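Local coordinates for heparin binding protein (Homo sapiens, PDB 1A7S), which binds heparin, kills many species of Gram-negative bacteria, perhaps through affinity for their lipopolysaccharide, and attracts monocytes and fibroblasts, at residues Asn157-Gly162 with Thr177-Glu182. Residues are numbered along the deposited sequence; the frame is centred on the assembly and turned at random.
Sequences NNVCTG and TPLVCE. With EOH (ethanol), chain G.
L179 reaches out from strand 178-181 to touch V159 and T161 of strand 158-162, and no hydrogen bond joins the two segments. Ahead of it in the chain, T177 and P178 face other partners: the hydroxyl of T177 is hydrogen-bonded to the carbonyl of A126, and the carbonyl oxygen of P178 accepts a hydrogen bond of 2.7 Å from the hydroxyl O of an ethanol molecule, presumably picked up from the crystallisation medium and also hydrogen-bonded to the backbone N of A126. L179 then turns its side chain toward strand 158-162. A chi1 of 175° carries CG away from the backbone N and points the forked end of the leucine at the other strand. Methyl CD2 of L179 does most of the touching, lying 3.8 Å from CG2 of T161 and 3.9 Å from CG1 of V159. The threonine methyl meets the leucine end on, and CG2 of T161 also lies 4.0 Å from CD1 of L179, whereas the valine slants across it. In T161 the methyl lies anti to the carbonyl carbon, with OG1 between N and C (chi1 65°), which presents the methyl, not the hydroxyl, to L179. V146 and F203 touch both L179 and T161, making this small apolar cluster continuous with strands 142-148 and 201-205. At V180 the side chain has left this cluster, and its CG2 packs 3.6 Å from C2 of the ethanol. C181 follows with a disulfide to C123, tying the strand to neighbouring strand 122-127. Two non-adjacent strands of one curled antiparallel sheet thus meet through side chains across its interior, an arrangement characteristic of the hydrophobic core of the C-terminal beta-barrel in the chymotrypsin-like fold of peptidase family S1.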
ATOM      1  N   ASN A 157     -12.809  -8.874   7.062  1.00 11.16           N
ATOM      2  CA  ASN A 157     -12.485  -7.909   5.986  1.00 10.98           C
ATOM      3  C   ASN A 157     -10.985  -7.630   5.849  1.00  9.20           C
ATOM      4  O   ASN A 157     -10.585  -7.010   4.864  1.00  9.77           O
ATOM      5  CB  ASN A 157     -13.163  -6.553   6.340  1.00 12.06           C
ATOM      6  CG  ASN A 157     -13.391  -5.702   5.149  1.00 11.12           C
ATOM      7  OD1 ASN A 157     -12.864  -4.579   5.053  1.00 13.89           O
ATOM      8  ND2 ASN A 157     -14.161  -6.200   4.209  1.00 15.05           N
ATOM      9  N   ASN A 158     -10.213  -8.052   6.840  1.00  9.68           N
ATOM     10  CA  ASN A 158      -8.814  -7.728   6.939  1.00  9.53           C
ATOM     11  C   ASN A 158      -7.929  -8.949   6.964  1.00  9.29           C
ATOM     12  O   ASN A 158      -8.380 -10.061   7.280  1.00 10.96           O
ATOM     13  CB  ASN A 158      -8.541  -6.907   8.213  1.00  9.37           C
ATOM     14  CG  ASN A 158      -9.206  -5.526   8.118  1.00 10.31           C
ATOM     15  OD1 ASN A 158      -8.618  -4.566   7.477  1.00 13.95           O
ATOM     16  ND2 ASN A 158     -10.299  -5.352   8.680  1.00 11.18           N
ATOM     17  N   VAL A 159      -6.662  -8.744   6.687  1.00  9.51           N
ATOM     18  CA  VAL A 159      -5.571  -9.644   6.998  1.00 10.01           C
ATOM     19  C   VAL A 159      -4.709  -8.870   8.040  1.00  8.59           C
ATOM     20  O   VAL A 159      -4.441  -7.695   7.849  1.00  9.72           O
ATOM     21  CB  VAL A 159      -4.661  -9.927   5.765  1.00 12.40           C
ATOM     22  CG1 VAL A 159      -3.459 -10.782   6.206  1.00 15.95           C
ATOM     23  CG2 VAL A 159      -5.429 -10.637   4.699  1.00 14.12           C
ATOM     24  N   CYS A 160      -4.478  -9.500   9.177  1.00  9.46           N
ATOM     25  CA  CYS A 160      -3.772  -8.867  10.279  1.00  9.52           C
ATOM     26  C   CYS A 160      -2.410  -9.504  10.477  1.00  8.84           C
ATOM     27  O   CYS A 160      -2.226 -10.686  10.243  1.00 10.42           O
ATOM     28  CB  CYS A 160      -4.553  -8.965  11.568  1.00 10.06           C
ATOM     29  SG  CYS A 160      -6.121  -8.143  11.529  1.00 12.40           S
ATOM     30  N   THR A 161      -1.454  -8.631  10.908  1.00  9.24           N
ATOM     31  CA  THR A 161      -0.098  -9.089  11.104  1.00  9.54           C
ATOM     32  C   THR A 161       0.482  -8.588  12.386  1.00  9.13           C
ATOM     33  O   THR A 161       0.005  -7.615  12.990  1.00 10.03           O
ATOM     34  CB  THR A 161       0.827  -8.660   9.946  1.00  9.55           C
ATOM     35  OG1 THR A 161       0.944  -7.223   9.940  1.00 10.60           O
ATOM     36  CG2 THR A 161       0.294  -9.073   8.614  1.00 11.15           C
ATOM     37  N   GLY A 162       1.517  -9.289  12.825  1.00 10.14           N
ATOM     38  CA  GLY A 162       2.274  -8.877  13.991  1.00 10.23           C
ATOM     39  C   GLY A 162       3.739  -9.223  13.795  1.00 10.52           C
ATOM     40  O   GLY A 162       4.147  -9.891  12.819  1.00 10.81           O
ATOM     41  N   THR A 177       0.111   1.233   1.675  1.00  7.26           N
ATOM     42  CA  THR A 177       1.205   0.401   1.190  1.00  7.22           C
ATOM     43  C   THR A 177       0.865  -1.068   1.228  1.00  6.74           C
ATOM     44  O   THR A 177       0.073  -1.512   2.078  1.00  7.50           O
ATOM     45  CB  THR A 177       2.513   0.748   1.985  1.00  7.77           C
ATOM     46  OG1 THR A 177       3.618   0.586   1.122  1.00  8.36           O
ATOM     47  CG2 THR A 177       2.658  -0.092   3.225  1.00  8.94           C
ATOM     48  N   PRO A 178       1.367  -1.890   0.331  1.00  6.89           N
ATOM     49  CA  PRO A 178       0.937  -3.274   0.255  1.00  6.86           C
ATOM     50  C   PRO A 178       1.636  -4.164   1.284  1.00  6.65           C
ATOM     51  O   PRO A 178       2.788  -4.008   1.639  1.00  8.11           O
ATOM     52  CB  PRO A 178       1.347  -3.670  -1.167  1.00  7.09           C
ATOM     53  CG  PRO A 178       2.562  -2.829  -1.455  1.00  7.24           C
ATOM     54  CD  PRO A 178       2.243  -1.496  -0.812  1.00  8.31           C
ATOM     55  N   LEU A 179       0.893  -5.166   1.665  1.00  7.15           N
ATOM     56  CA  LEU A 179       1.418  -6.332   2.420  1.00  7.14           C
ATOM     57  C   LEU A 179       1.695  -7.410   1.357  1.00  6.59           C
ATOM     58  O   LEU A 179       0.758  -7.793   0.645  1.00  8.05           O
ATOM     59  CB  LEU A 179       0.333  -6.841   3.411  1.00  7.53           C
ATOM     60  CG  LEU A 179       0.767  -8.129   4.154  1.00  8.34           C
ATOM     61  CD1 LEU A 179       1.856  -7.804   5.151  1.00  8.71           C
ATOM     62  CD2 LEU A 179      -0.448  -8.744   4.853  1.00  9.07           C
ATOM     63  N   VAL A 180       2.959  -7.868   1.262  1.00  7.20           N
ATOM     64  CA  VAL A 180       3.342  -8.838   0.290  1.00  7.31           C
ATOM     65  C   VAL A 180       3.646 -10.170   0.985  1.00  7.54           C
ATOM     66  O   VAL A 180       4.500 -10.220   1.839  1.00  8.78           O
ATOM     67  CB  VAL A 180       4.571  -8.397  -0.525  1.00  8.72           C
ATOM     68  CG1 VAL A 180       4.944  -9.449  -1.498  1.00 10.53           C
ATOM     69  CG2 VAL A 180       4.211  -7.069  -1.243  1.00 10.70           C
ATOM     70  N   CYS A 181       2.921 -11.181   0.578  1.00  8.07           N
ATOM     71  CA  CYS A 181       3.125 -12.536   1.110  1.00  8.58           C
ATOM     72  C   CYS A 181       3.193 -13.462  -0.104  1.00  9.41           C
ATOM     73  O   CYS A 181       2.328 -13.402  -0.961  1.00  9.70           O
ATOM     74  CB  CYS A 181       1.969 -12.985   2.031  1.00 10.55           C
ATOM     75  SG  CYS A 181       1.356 -11.812   3.214  1.00 10.06           S
ATOM     76  N   GLU A 182       4.208 -14.325  -0.164  1.00 11.19           N
ATOM     77  CA  GLU A 182       4.315 -15.307  -1.200  1.00 14.20           C
ATOM     78  C   GLU A 182       4.209 -14.681  -2.618  1.00 13.14           C
ATOM     79  O   GLU A 182       3.577 -15.178  -3.507  1.00 14.51           O
ATOM     80  CB  GLU A 182       3.259 -16.417  -1.064  1.00 19.19           C
ATOM     81  CG  GLU A 182       3.157 -17.055   0.301  1.00 23.54           C
ATOM     82  CD  GLU A 182       2.064 -18.040   0.595  1.00 27.17           C
ATOM     83  OE1 GLU A 182       0.871 -17.918   0.251  1.00 30.11           O
ATOM     84  OE2 GLU A 182       2.414 -18.956   1.355  1.00 33.28           O
TER
HETATM   85  C1  EOH G 419       5.917  -4.125   0.180  1.00 15.26           C
HETATM   86  C2  EOH G 419       6.577  -5.263   0.854  1.00 11.26           C
HETATM   87  O   EOH G 419       5.249  -3.108   1.013  1.00  9.49           O